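Local coordinates for geranyltranstransferase (IspA) (Helicobacter pylori, PDB 3LLW), which probably acts as a prenyltransferase of isoprenoid biosynthesis, a magnesium-dependent member of the farnesyl and geranylgeranyl diphosphate synthase family, at residues T189-S194 and F218-G223; L86-L91 and D125-Y130; E37-E42 and A113-T118; G48-P53 and S82-H87. All blocks are in the same frame, centred on the assembly; numbering follows the deposited sequence.

Interaction 1 (T189-S194 and F218-G223); sequences TAKLIS and FGLKMG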
loop_
_atom_site.group_PDB
_atom_site.type_symbol
_atom_site.label_atom_id
_atom_site.label_comp_id
_atom_site.label_asym_id
_atom_site.label_seq_id
_atom_site.Cartn_x
_atom_site.Cartn_y
_atom_site.Cartn_z
ATOM N N THR A 189 11.549 -9.888 -9.140
ATOM C CA THR A 189 12.304 -8.823 -9.790
ATOM C C THR A 189 11.632 -8.214 -11.047
ATOM O O THR A 189 11.480 -6.994 -11.150
ATOM C CB THR A 189 13.715 -9.353 -10.102
ATOM O OG1 THR A 189 14.395 -9.613 -8.865
ATOM C CG2 THR A 189 14.523 -8.368 -10.927
ATOM N N ALA A 190 11.236 -9.056 -11.992
ATOM C CA ALA A 190 10.924 -8.580 -13.348
ATOM C C ALA A 190 9.623 -7.815 -13.474
ATOM O O ALA A 190 9.498 -6.938 -14.342
ATOM C CB ALA A 190 10.984 -9.730 -14.357
ATOM N N LYS A 191 8.668 -8.136 -12.598
ATOM C CA LYS A 191 7.329 -7.526 -12.597
ATOM C C LYS A 191 7.336 -6.016 -12.367
ATOM O O LYS A 191 6.684 -5.269 -13.110
ATOM C CB LYS A 191 6.434 -8.207 -11.557
ATOM C CG LYS A 191 5.128 -8.763 -12.137
ATOM C CD LYS A 191 5.381 -10.104 -12.816
ATOM C CE LYS A 191 4.111 -10.930 -12.952
ATOM N NZ LYS A 191 3.567 -10.892 -14.343
ATOM N N LEU A 192 8.082 -5.585 -11.351
ATOM C CA LEU A 192 8.259 -4.161 -11.017
ATOM C C LEU A 192 9.098 -3.380 -12.053
ATOM O O LEU A 192 8.891 -2.175 -12.282
ATOM C CB LEU A 192 8.870 -4.022 -9.611
ATOM C CG LEU A 192 8.896 -2.647 -8.934
ATOM C CD1 LEU A 192 7.480 -2.099 -8.803
ATOM C CD2 LEU A 192 9.626 -2.661 -7.560
ATOM N N ILE A 193 10.038 -4.076 -12.670
ATOM C CA ILE A 193 10.856 -3.534 -13.767
ATOM C C ILE A 193 9.973 -3.330 -15.033
ATOM O O ILE A 193 10.072 -2.303 -15.711
ATOM C CB ILE A 193 12.047 -4.497 -14.027
ATOM C CG1 ILE A 193 13.112 -4.319 -12.917
ATOM C CG2 ILE A 193 12.675 -4.322 -15.411
ATOM C CD1 ILE A 193 14.233 -5.284 -13.046
ATOM N N SER A 194 9.100 -4.288 -15.335
ATOM C CA SER A 194 8.210 -4.114 -16.499
ATOM C C SER A 194 7.116 -3.082 -16.185
ATOM O O SER A 194 6.729 -2.314 -17.061
ATOM C CB SER A 194 7.678 -5.459 -17.033
ATOM O OG SER A 194 6.288 -5.611 -16.884
ATOM N N PHE A 218 8.996 -6.785 -22.869
ATOM C CA PHE A 218 10.404 -6.424 -22.907
ATOM C C PHE A 218 10.982 -6.366 -21.499
ATOM O O PHE A 218 12.051 -6.934 -21.237
ATOM C CB PHE A 218 10.608 -5.087 -23.611
ATOM C CG PHE A 218 12.040 -4.635 -23.652
ATOM C CD1 PHE A 218 12.985 -5.340 -24.397
ATOM C CD2 PHE A 218 12.446 -3.499 -22.957
ATOM C CE1 PHE A 218 14.320 -4.922 -24.440
ATOM C CE2 PHE A 218 13.770 -3.073 -23.000
ATOM C CZ PHE A 218 14.708 -3.786 -23.748
ATOM N N GLY A 219 10.243 -5.701 -20.608
ATOM C CA GLY A 219 10.619 -5.550 -19.209
ATOM C C GLY A 219 10.734 -6.848 -18.456
ATOM O O GLY A 219 11.650 -7.020 -17.650
ATOM N N LEU A 220 9.810 -7.764 -18.725
ATOM C CA LEU A 220 9.869 -9.106 -18.160
ATOM C C LEU A 220 11.154 -9.824 -18.568
ATOM O O LEU A 220 11.820 -10.452 -17.729
ATOM C CB LEU A 220 8.650 -9.920 -18.596
ATOM C CG LEU A 220 7.527 -10.293 -17.622
ATOM C CD1 LEU A 220 7.265 -9.253 -16.539
ATOM C CD2 LEU A 220 6.240 -10.603 -18.397
ATOM N N LYS A 221 11.498 -9.709 -19.853
ATOM C CA LYS A 221 12.679 -10.359 -20.413
ATOM C C LYS A 221 13.952 -9.723 -19.890
ATOM O O LYS A 221 14.904 -10.410 -19.526
ATOM C CB LYS A 221 12.646 -10.293 -21.935
ATOM C CG LYS A 221 13.330 -11.454 -22.614
ATOM C CD LYS A 221 13.289 -11.305 -24.131
ATOM C CE LYS A 221 12.799 -12.583 -24.790
ATOM N NZ LYS A 221 13.307 -13.821 -24.102
ATOM N N MET A 222 13.953 -8.403 -19.826
ATOM C CA MET A 222 15.102 -7.667 -19.339
ATOM C C MET A 222 15.316 -7.831 -17.822
ATOM O O MET A 222 16.453 -7.835 -17.349
ATOM C CB MET A 222 14.950 -6.202 -19.705
ATOM C CG MET A 222 16.076 -5.346 -19.226
ATOM S SD MET A 222 15.370 -4.060 -18.207
ATOM C CE MET A 222 14.418 -3.211 -19.470
ATOM N N GLY A 223 14.218 -7.968 -17.077
ATOM C CA GLY A 223 14.266 -8.177 -15.642
ATOM C C GLY A 223 14.847 -9.525 -15.286
ATOM O O GLY A 223 15.566 -9.655 -14.294
#

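Interaction 2 (L86-L91 and D125-Y130); sequences LHTYSL and DALNTY. With SO4 (sulfate ion), chain F.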
loop_
_atom_site.group_PDB
_atom_site.type_symbol
_atom_site.label_atom_id
_atom_site.label_comp_id
_atom_site.label_asym_id
_atom_site.label_seq_id
_atom_site.Cartn_x
_atom_site.Cartn_y
_atom_site.Cartn_z
ATOM N N LEU A 86 8.268 1.894 -3.176
ATOM C CA LEU A 86 7.833 0.499 -3.197
ATOM C C LEU A 86 9.011 -0.459 -3.223
ATOM O O LEU A 86 9.013 -1.445 -2.502
ATOM C CB LEU A 86 6.909 0.220 -4.382
ATOM C CG LEU A 86 5.968 -0.969 -4.163
ATOM C CD1 LEU A 86 4.930 -0.641 -3.102
ATOM C CD2 LEU A 86 5.283 -1.372 -5.455
ATOM N N HIS A 87 10.021 -0.156 -4.036
ATOM C CA HIS A 87 11.220 -0.970 -4.081
ATOM C C HIS A 87 11.953 -0.959 -2.731
ATOM O O HIS A 87 12.431 -1.993 -2.284
ATOM C CB HIS A 87 12.164 -0.492 -5.195
ATOM C CG HIS A 87 13.516 -1.153 -5.166
ATOM N ND1 HIS A 87 13.689 -2.510 -5.342
ATOM C CD2 HIS A 87 14.756 -0.640 -4.976
ATOM C CE1 HIS A 87 14.974 -2.807 -5.248
ATOM N NE2 HIS A 87 15.644 -1.689 -5.033
ATOM N N THR A 88 12.030 0.209 -2.100
ATOM C CA THR A 88 12.747 0.380 -0.837
ATOM C C THR A 88 12.062 -0.361 0.304
ATOM O O THR A 88 12.734 -0.978 1.135
ATOM C CB THR A 88 12.865 1.873 -0.471
ATOM O OG1 THR A 88 13.305 2.601 -1.618
ATOM C CG2 THR A 88 13.851 2.083 0.672
ATOM N N TYR A 89 10.728 -0.300 0.342
ATOM C CA TYR A 89 9.951 -0.967 1.395
ATOM C C TYR A 89 10.176 -2.474 1.346
ATOM O O TYR A 89 10.314 -3.118 2.402
ATOM C CB TYR A 89 8.449 -0.615 1.336
ATOM C CG TYR A 89 7.521 -1.782 1.009
ATOM C CD1 TYR A 89 7.259 -2.788 1.947
ATOM C CD2 TYR A 89 6.890 -1.866 -0.228
ATOM C CE1 TYR A 89 6.448 -3.852 1.658
ATOM C CE2 TYR A 89 6.074 -2.936 -0.535
ATOM C CZ TYR A 89 5.831 -3.904 0.415
ATOM O OH TYR A 89 5.026 -4.957 0.133
ATOM N N SER A 90 10.203 -3.036 0.134
ATOM C CA SER A 90 10.492 -4.459 -0.012
ATOM C C SER A 90 11.868 -4.821 0.571
ATOM O O SER A 90 12.014 -5.864 1.215
ATOM C CB SER A 90 10.368 -4.911 -1.460
ATOM O OG SER A 90 11.375 -4.319 -2.239
ATOM N N LEU A 91 12.857 -3.946 0.376
ATOM C CA LEU A 91 14.207 -4.162 0.920
ATOM C C LEU A 91 14.254 -4.081 2.442
ATOM O O LEU A 91 15.012 -4.816 3.089
ATOM C CB LEU A 91 15.216 -3.192 0.298
ATOM C CG LEU A 91 15.428 -3.260 -1.218
ATOM C CD1 LEU A 91 16.398 -2.182 -1.697
ATOM C CD2 LEU A 91 15.905 -4.645 -1.649
ATOM N N ASP A 125 5.935 -0.688 5.964
ATOM C CA ASP A 125 4.488 -0.554 5.797
ATOM C C ASP A 125 4.072 0.827 5.310
ATOM O O ASP A 125 3.256 0.946 4.391
ATOM C CB ASP A 125 3.763 -0.864 7.104
ATOM C CG ASP A 125 3.694 -2.342 7.402
ATOM O OD1 ASP A 125 4.129 -3.146 6.550
ATOM O OD2 ASP A 125 3.195 -2.700 8.498
ATOM N N ALA A 126 4.639 1.858 5.933
ATOM C CA ALA A 126 4.399 3.243 5.534
ATOM C C ALA A 126 4.909 3.571 4.147
ATOM O O ALA A 126 4.220 4.289 3.368
ATOM C CB ALA A 126 4.961 4.201 6.539
ATOM N N LEU A 127 6.100 3.063 3.821
ATOM C CA LEU A 127 6.625 3.291 2.467
ATOM C C LEU A 127 5.816 2.613 1.348
ATOM O O LEU A 127 5.708 3.148 0.241
ATOM C CB LEU A 127 8.101 2.941 2.377
ATOM C CG LEU A 127 9.054 4.003 2.940
ATOM C CD1 LEU A 127 10.437 3.419 3.051
ATOM C CD2 LEU A 127 9.064 5.277 2.078
ATOM N N ASN A 128 5.271 1.440 1.653
ATOM C CA ASN A 128 4.300 0.752 0.814
ATOM C C ASN A 128 3.070 1.626 0.562
ATOM O O ASN A 128 2.729 1.841 -0.580
ATOM C CB ASN A 128 3.882 -0.545 1.497
ATOM C CG ASN A 128 2.955 -1.414 0.667
ATOM O OD1 ASN A 128 2.548 -1.087 -0.468
ATOM N ND2 ASN A 128 2.601 -2.544 1.248
ATOM N N THR A 129 2.415 2.103 1.629
ATOM C CA THR A 129 1.254 3.005 1.522
ATOM C C THR A 129 1.602 4.352 0.897
ATOM O O THR A 129 0.821 4.917 0.070
ATOM C CB THR A 129 0.580 3.223 2.904
ATOM O OG1 THR A 129 0.369 1.956 3.525
ATOM C CG2 THR A 129 -0.762 3.900 2.755
ATOM N N TYR A 130 2.780 4.858 1.254
ATOM C CA TYR A 130 3.272 6.159 0.714
ATOM C C TYR A 130 3.398 6.251 -0.808
ATOM O O TYR A 130 3.179 7.323 -1.363
ATOM C CB TYR A 130 4.585 6.599 1.364
ATOM C CG TYR A 130 4.907 8.061 1.172
ATOM C CD1 TYR A 130 6.078 8.453 0.547
ATOM C CD2 TYR A 130 4.030 9.051 1.609
ATOM C CE1 TYR A 130 6.383 9.802 0.373
ATOM C CE2 TYR A 130 4.312 10.400 1.425
ATOM C CZ TYR A 130 5.492 10.765 0.804
ATOM O OH TYR A 130 5.782 12.104 0.620
HETATM S S SO4 F . 18.917 -0.993 -7.412
HETATM O O1 SO4 F . 18.918 -0.865 -5.944
HETATM O O2 SO4 F . 18.243 -2.232 -7.810
HETATM O O3 SO4 F . 18.256 0.155 -8.045
HETATM O O4 SO4 F . 20.303 -1.070 -7.870
#

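Interaction 3 (E37-E42 and A113-T118); sequences EKAFFE and AKYDET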
loop_
_atom_site.group_PDB
_atom_site.type_symbol
_atom_site.label_atom_id
_atom_site.label_comp_id
_atom_site.label_asym_id
_atom_site.label_seq_id
_atom_site.Cartn_x
_atom_site.Cartn_y
_atom_site.Cartn_z
ATOM N N GLU A 37 10.202 10.303 11.977
ATOM C CA GLU A 37 10.270 11.189 10.816
ATOM C C GLU A 37 11.580 11.077 10.022
ATOM O O GLU A 37 11.570 11.128 8.778
ATOM C CB GLU A 37 10.047 12.637 11.261
ATOM C CG GLU A 37 10.000 13.665 10.126
ATOM C CD GLU A 37 10.257 15.070 10.632
ATOM O OE1 GLU A 37 11.440 15.470 10.682
ATOM O OE2 GLU A 37 9.282 15.770 10.988
ATOM N N LYS A 38 12.706 10.946 10.727
ATOM C CA LYS A 38 13.991 10.766 10.042
ATOM C C LYS A 38 14.138 9.328 9.543
ATOM O O LYS A 38 14.651 9.097 8.446
ATOM C CB LYS A 38 15.208 11.201 10.890
ATOM C CG LYS A 38 15.192 10.788 12.364
ATOM C CD LYS A 38 15.235 11.997 13.322
ATOM C CE LYS A 38 14.013 12.929 13.205
ATOM N NZ LYS A 38 12.743 12.322 13.709
ATOM N N ALA A 39 13.650 8.377 10.343
ATOM C CA ALA A 39 13.671 6.958 9.996
ATOM C C ALA A 39 12.798 6.607 8.775
ATOM O O ALA A 39 13.066 5.616 8.101
ATOM C CB ALA A 39 13.243 6.149 11.172
ATOM N N PHE A 40 11.767 7.412 8.509
ATOM C CA PHE A 40 10.849 7.183 7.381
ATOM C C PHE A 40 11.537 7.097 6.016
ATOM O O PHE A 40 11.355 6.118 5.305
ATOM C CB PHE A 40 9.733 8.244 7.346
ATOM C CG PHE A 40 8.775 8.089 6.191
ATOM C CD1 PHE A 40 8.012 6.922 6.043
ATOM C CD2 PHE A 40 8.629 9.108 5.253
ATOM C CE1 PHE A 40 7.126 6.782 4.984
ATOM C CE2 PHE A 40 7.741 8.980 4.181
ATOM C CZ PHE A 40 6.987 7.823 4.042
ATOM N N PHE A 41 12.335 8.108 5.668
ATOM C CA PHE A 41 12.922 8.201 4.335
ATOM C C PHE A 41 14.389 7.769 4.276
ATOM O O PHE A 41 14.974 7.672 3.198
ATOM C CB PHE A 41 12.758 9.622 3.803
ATOM C CG PHE A 41 12.339 9.688 2.353
ATOM C CD1 PHE A 41 11.108 9.168 1.939
ATOM C CD2 PHE A 41 13.163 10.294 1.408
ATOM C CE1 PHE A 41 10.704 9.241 0.591
ATOM C CE2 PHE A 41 12.778 10.377 0.064
ATOM C CZ PHE A 41 11.543 9.847 -0.345
ATOM N N GLU A 42 14.966 7.501 5.443
ATOM C CA GLU A 42 16.377 7.182 5.598
ATOM C C GLU A 42 16.907 6.122 4.619
ATOM O O GLU A 42 17.942 6.331 3.983
ATOM C CB GLU A 42 16.639 6.737 7.044
ATOM C CG GLU A 42 18.090 6.800 7.450
ATOM C CD GLU A 42 18.308 6.521 8.932
ATOM O OE1 GLU A 42 17.455 6.925 9.756
ATOM O OE2 GLU A 42 19.342 5.910 9.272
ATOM N N ALA A 113 18.520 -2.676 13.033
ATOM C CA ALA A 113 19.807 -2.582 13.699
ATOM C C ALA A 113 19.939 -1.215 14.360
ATOM O O ALA A 113 20.301 -1.123 15.541
ATOM C CB ALA A 113 20.949 -2.826 12.715
ATOM N N LYS A 114 19.624 -0.166 13.602
ATOM C CA LYS A 114 19.769 1.207 14.072
ATOM C C LYS A 114 18.724 1.579 15.117
ATOM O O LYS A 114 19.026 2.277 16.091
ATOM C CB LYS A 114 19.727 2.189 12.904
ATOM C CG LYS A 114 20.097 3.614 13.307
ATOM C CD LYS A 114 20.203 4.542 12.108
ATOM C CE LYS A 114 20.460 5.975 12.562
ATOM N NZ LYS A 114 20.962 6.835 11.464
ATOM N N TYR A 115 17.503 1.096 14.929
ATOM C CA TYR A 115 16.414 1.441 15.840
ATOM C C TYR A 115 15.895 0.202 16.557
ATOM O O TYR A 115 16.438 -0.184 17.593
ATOM C CB TYR A 115 15.299 2.166 15.085
ATOM C CG TYR A 115 15.752 3.414 14.359
ATOM C CD1 TYR A 115 16.106 4.574 15.066
ATOM C CD2 TYR A 115 15.816 3.444 12.967
ATOM C CE1 TYR A 115 16.514 5.732 14.400
ATOM C CE2 TYR A 115 16.228 4.585 12.291
ATOM C CZ TYR A 115 16.562 5.728 13.008
ATOM O OH TYR A 115 16.963 6.855 12.326
ATOM N N ASP A 116 14.856 -0.418 16.000
ATOM C CA ASP A 116 14.327 -1.691 16.490
ATOM C C ASP A 116 13.497 -2.334 15.388
ATOM O O ASP A 116 13.218 -1.693 14.374
ATOM C CB ASP A 116 13.495 -1.502 17.769
ATOM C CG ASP A 116 12.484 -0.368 17.651
ATOM O OD1 ASP A 116 12.697 0.686 18.294
ATOM O OD2 ASP A 116 11.484 -0.529 16.911
ATOM N N GLU A 117 13.104 -3.589 15.605
ATOM C CA GLU A 117 12.390 -4.407 14.618
ATOM C C GLU A 117 11.047 -3.803 14.217
ATOM O O GLU A 117 10.722 -3.736 13.042
ATOM C CB GLU A 117 12.163 -5.799 15.190
ATOM C CG GLU A 117 12.229 -6.925 14.188
ATOM C CD GLU A 117 12.394 -8.284 14.854
ATOM O OE1 GLU A 117 12.235 -9.308 14.153
ATOM O OE2 GLU A 117 12.685 -8.335 16.074
ATOM N N THR A 118 10.293 -3.370 15.224
ATOM C CA THR A 118 8.973 -2.790 15.076
ATOM C C THR A 118 8.992 -1.591 14.129
ATOM O O THR A 118 8.228 -1.568 13.141
ATOM C CB THR A 118 8.389 -2.433 16.461
ATOM O OG1 THR A 118 8.017 -3.644 17.127
ATOM C CG2 THR A 118 7.157 -1.566 16.334
#

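Interaction 4 (G48-P53 and S82-H87); sequences GKRFRP and SIECLH. With SO4 (sulfate ion), chain F.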
loop_
_atom_site.group_PDB
_atom_site.type_symbol
_atom_site.label_atom_id
_atom_site.label_comp_id
_atom_site.label_asym_id
_atom_site.label_seq_id
_atom_site.Cartn_x
_atom_site.Cartn_y
_atom_site.Cartn_z
ATOM N N GLY A 48 20.037 3.217 -3.505
ATOM C CA GLY A 48 20.055 3.954 -4.755
ATOM C C GLY A 48 21.075 3.868 -5.864
ATOM O O GLY A 48 22.013 4.660 -5.915
ATOM N N LYS A 49 20.857 2.934 -6.782
ATOM C CA LYS A 49 21.336 3.101 -8.145
ATOM C C LYS A 49 20.191 3.642 -9.010
ATOM O O LYS A 49 20.429 4.138 -10.111
ATOM C CB LYS A 49 21.921 1.799 -8.702
ATOM C CG LYS A 49 23.449 1.723 -8.625
ATOM C CD LYS A 49 24.095 2.056 -9.971
ATOM C CE LYS A 49 25.268 3.020 -9.821
ATOM N NZ LYS A 49 24.803 4.425 -9.576
ATOM N N ARG A 50 18.963 3.551 -8.484
ATOM C CA ARG A 50 17.738 4.139 -9.075
ATOM C C ARG A 50 17.359 3.506 -10.419
ATOM O O ARG A 50 16.847 4.191 -11.314
ATOM C CB ARG A 50 17.862 5.676 -9.237
ATOM C CG ARG A 50 17.523 6.579 -8.048
ATOM C CD ARG A 50 17.585 5.912 -6.677
ATOM N NE ARG A 50 18.179 6.775 -5.655
ATOM C CZ ARG A 50 17.979 6.655 -4.348
ATOM N NH1 ARG A 50 18.587 7.487 -3.511
ATOM N NH2 ARG A 50 17.177 5.707 -3.869
ATOM N N PHE A 51 17.592 2.203 -10.560
ATOM C CA PHE A 51 17.343 1.530 -11.822
ATOM C C PHE A 51 15.892 1.688 -12.296
ATOM O O PHE A 51 15.654 1.967 -13.464
ATOM C CB PHE A 51 17.757 0.051 -11.775
ATOM C CG PHE A 51 17.630 -0.659 -13.108
ATOM C CD1 PHE A 51 18.299 -0.180 -14.240
ATOM C CD2 PHE A 51 16.840 -1.798 -13.236
ATOM C CE1 PHE A 51 18.180 -0.830 -15.470
ATOM C CE2 PHE A 51 16.722 -2.458 -14.458
ATOM C CZ PHE A 51 17.386 -1.971 -15.578
ATOM N N ARG A 52 14.938 1.544 -11.379
ATOM C CA ARG A 52 13.530 1.599 -11.744
ATOM C C ARG A 52 13.029 2.992 -12.141
ATOM O O ARG A 52 12.389 3.099 -13.181
ATOM C CB ARG A 52 12.639 0.930 -10.686
ATOM C CG ARG A 52 12.811 -0.560 -10.639
ATOM C CD ARG A 52 12.943 -1.036 -9.205
ATOM N NE ARG A 52 13.360 -2.429 -9.172
ATOM C CZ ARG A 52 14.600 -2.833 -8.922
ATOM N NH1 ARG A 52 14.869 -4.126 -8.930
ATOM N NH2 ARG A 52 15.565 -1.953 -8.646
ATOM N N PRO A 53 13.303 4.049 -11.329
ATOM C CA PRO A 53 12.982 5.374 -11.851
ATOM C C PRO A 53 13.688 5.731 -13.162
ATOM O O PRO A 53 13.072 6.357 -14.028
ATOM C CB PRO A 53 13.422 6.316 -10.731
ATOM C CG PRO A 53 13.405 5.491 -9.505
ATOM C CD PRO A 53 13.827 4.135 -9.949
ATOM N N SER A 82 7.447 7.167 -6.394
ATOM C CA SER A 82 6.529 6.156 -5.853
ATOM C C SER A 82 7.038 4.753 -6.126
ATOM O O SER A 82 6.911 3.872 -5.280
ATOM C CB SER A 82 5.133 6.306 -6.434
ATOM O OG SER A 82 5.109 5.808 -7.744
ATOM N N ILE A 83 7.623 4.557 -7.308
ATOM C CA ILE A 83 8.250 3.288 -7.670
ATOM C C ILE A 83 9.466 3.002 -6.765
ATOM O O ILE A 83 9.663 1.870 -6.322
ATOM C CB ILE A 83 8.695 3.281 -9.136
ATOM C CG1 ILE A 83 7.521 3.657 -10.064
ATOM C CG2 ILE A 83 9.210 1.900 -9.515
ATOM C CD1 ILE A 83 7.900 3.841 -11.535
ATOM N N GLU A 84 10.252 4.039 -6.482
ATOM C CA GLU A 84 11.451 3.874 -5.678
ATOM C C GLU A 84 11.073 3.517 -4.233
ATOM O O GLU A 84 11.670 2.625 -3.659
ATOM C CB GLU A 84 12.359 5.114 -5.801
ATOM C CG GLU A 84 13.770 5.019 -5.162
ATOM C CD GLU A 84 14.689 3.919 -5.724
ATOM O OE1 GLU A 84 14.449 3.398 -6.843
ATOM O OE2 GLU A 84 15.679 3.579 -5.021
ATOM N N CYS A 85 10.027 4.151 -3.696
ATOM C CA CYS A 85 9.505 3.825 -2.353
ATOM C C CYS A 85 9.023 2.380 -2.192
ATOM O O CYS A 85 9.340 1.723 -1.186
ATOM C CB CYS A 85 8.391 4.796 -1.948
ATOM S SG CYS A 85 9.017 6.434 -1.587
ATOM N N LEU A 86 8.268 1.894 -3.176
ATOM C CA LEU A 86 7.833 0.499 -3.197
ATOM C C LEU A 86 9.011 -0.459 -3.223
ATOM O O LEU A 86 9.013 -1.445 -2.502
ATOM C CB LEU A 86 6.909 0.220 -4.382
ATOM C CG LEU A 86 5.968 -0.969 -4.163
ATOM C CD1 LEU A 86 4.930 -0.641 -3.102
ATOM C CD2 LEU A 86 5.283 -1.372 -5.455
ATOM N N HIS A 87 10.021 -0.156 -4.036
ATOM C CA HIS A 87 11.220 -0.970 -4.081
ATOM C C HIS A 87 11.953 -0.959 -2.731
ATOM O O HIS A 87 12.431 -1.993 -2.284
ATOM C CB HIS A 87 12.164 -0.492 -5.195
ATOM C CG HIS A 87 13.516 -1.153 -5.166
ATOM N ND1 HIS A 87 13.689 -2.510 -5.342
ATOM C CD2 HIS A 87 14.756 -0.640 -4.976
ATOM C CE1 HIS A 87 14.974 -2.807 -5.248
ATOM N NE2 HIS A 87 15.644 -1.689 -5.033
HETATM S S SO4 F . 18.917 -0.993 -7.412
HETATM O O1 SO4 F . 18.918 -0.865 -5.944
HETATM O O2 SO4 F . 18.243 -2.232 -7.810
HETATM O O3 SO4 F . 18.256 0.155 -8.045
HETATM O O4 SO4 F . 20.303 -1.070 -7.870
HETATM O O HOH W 1 17.674 2.241 -6.030
HETATM O O HOH W 2 15.366 1.152 -8.284
#

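Interaction 1 (T189-S194 and F218-G223)
S194 CB lies over the face of the flat peptide group joining G219 to L220, 3.6 Å from G219 C; no side-chain ring takes part. A190 CB faces the next turn, 3.5 Å from L220 O and 3.9 Å from G223 CA. G219 and G223 form a GxxxG pattern, met by the small residues S194 and A190. With only hydrogens at both glycines, the axes of these two short segments approach to 7.6 Å, at 137° between their directions. S194 CA is 3.9 Å from G219 CA. L220 starts away from the contact, then folds back and sets CD1 3.8 Å from S194 OG. On the other flank I193 holds CG2 anti to its backbone N, which places this methyl 3.9 Å from M222 SD. T189 OG1 is hydrogen-bonded to Q227. The contact joins helices 178-204 and 209-236 in the all-helical fold. Helix 51-63 packs on I193 and M222 through L55, helix 287-301 reaches M222 through L297, and helix 142-156 meets K191 through N155.

Interaction 2 (L86-L91 and D125-Y130)
Y89 runs alongside N128, and almost every atom of its side chain meets it. CB starts against L127, with Y89 CB 3.7 Å from L127 CB. The ring then lies flat on N128. N128 CB sits over the ring centre in a CH-pi contact, 3.7 Å from the centroid and 10° off the normal. Further out, Y89 CE2 is 3.7 Å from N128 CG. At the tip Y89 OH is 3.6 Å from N128 ND2. Ring and amide planes are 5° apart, so the amide is stacked on the ring. N128 CG is anti to the backbone N, which lays the amide along the ring. L86 CD1 is 3.6 Å from N128 OD1. N128 OD1 is hydrogen-bonded to T129 OG1 of the second subunit and ND2 to D125 O of that subunit. The stack therefore lies at the dimer interface. Segments 86-91 and 125-130, on helices 73-94 and 117-137, run nearly antiparallel. The first helix leads to D94, a magnesium ligand in a structure of this protein, though no metal is bound here. F40 of helix 36-45 covers L127, and M161 and I162 of helix 161-170 cover Y89.

Interaction 3 (E37-E42 and A113-T118)
E42 makes both polar contacts, one with each carboxylate oxygen. The first is a salt bridge, with K114 NZ 2.9 Å from E42 OE2. The ammonium group comes from above the carboxylate plane, 38° out of it. Both side chains are extended and cross at a slant. K114 CG is anti to the backbone N (chi1 -171°), and the straight chain carries NZ to the carboxylate. The second is a hydrogen bond from Y115 OH to E42 OE1, 2.6 Å long. It uses the syn lone pair of OE1. The two side chains come from opposite directions, and OE1 lies at the edge of the ring, in its plane. The carboxylate is turned 79° from that ring.

The apolar part is small. A39 CB touches the ring, 3.6 Å from Y115 CE2. Within its own segment K114 lays CG over the centre of the Y115 ring, 4.0 Å above it. The ring also meets Y35.

The contact ties helix 36-45 to the turn between helices 111-114 and 117-137. Y115 leaves the first of these helices, and D116 is the N-cap of the second. The contact lies at the protein surface, away from the magnesium site. A cation and a hydroxyl share one carboxylate, which would favour its charged form. The two bonds would together limit the rotation of the carboxylate.

Interaction 4 (G48-P53 and S82-H87)
R52 and H87 cross at about a right angle, yet their flat groups lie face to face. The guanidinium of R52 is stacked on the imidazole, centres 3.9 Å apart and planes 8° apart. Its edge makes the polar bonds. R52 NH2 donates to sulfate O2 at 2.8 Å, near the guanidinium plane. H87 NE2 adds a weak bond to sulfate O1, at 3.5 Å.

R50 and E84 also cross at about a right angle, but here the planes stand 88° apart. R50 NH2 is 2.8 Å from E84 OE2 in a salt bridge. The acceptor lies in the guanidinium plane, while the donor stands above the carboxylate plane. E84 CG is anti to the backbone N (chi1 -172°) and the chain bends at chi2, turning the carboxylate to R50 and P53. G48 CA lies over one face of the R50 guanidinium, toward its rim, and E19 takes its NE. P53 CD packs 3.3 Å from E84 OE1.

One water joins E84 OE2, R50 N and sulfate O3; the other joins E84 OE1, R52 N, R52 NH2 and sulfate O3. F51 N gives O3 a weak bond. The sulfate is probably from the crystallisation liquor. Its place beside the turn G48-K49-R50, R52 and H87 is consistent with the isopentenyl diphosphate site of relatives. E84 would balance part of the positive charge round this anion.

From the N terminus, the chain opens interaction 3 at 37-42 and interaction 4 at 48-53. Interaction 4 closes first, at 82-87, joining the start of helix 51-63 to helix 73-94, so it nests inside the loop of interaction 3. Interaction 2 starts at 86-91, sharing L86 and H87 with interaction 4. Interaction 3 closes at 113-118, tying helix 36-45 to the turn before helix 117-137. Interaction 2 closes later, at 125-130, joining helices 73-94 and 117-137, so interactions 2 and 3 cross. Both touch the second subunit. Interaction 1 follows in series and joins helices 178-204 and 209-236. F51 of interaction 4 packs on M222 and I193, and L192 packs on L86.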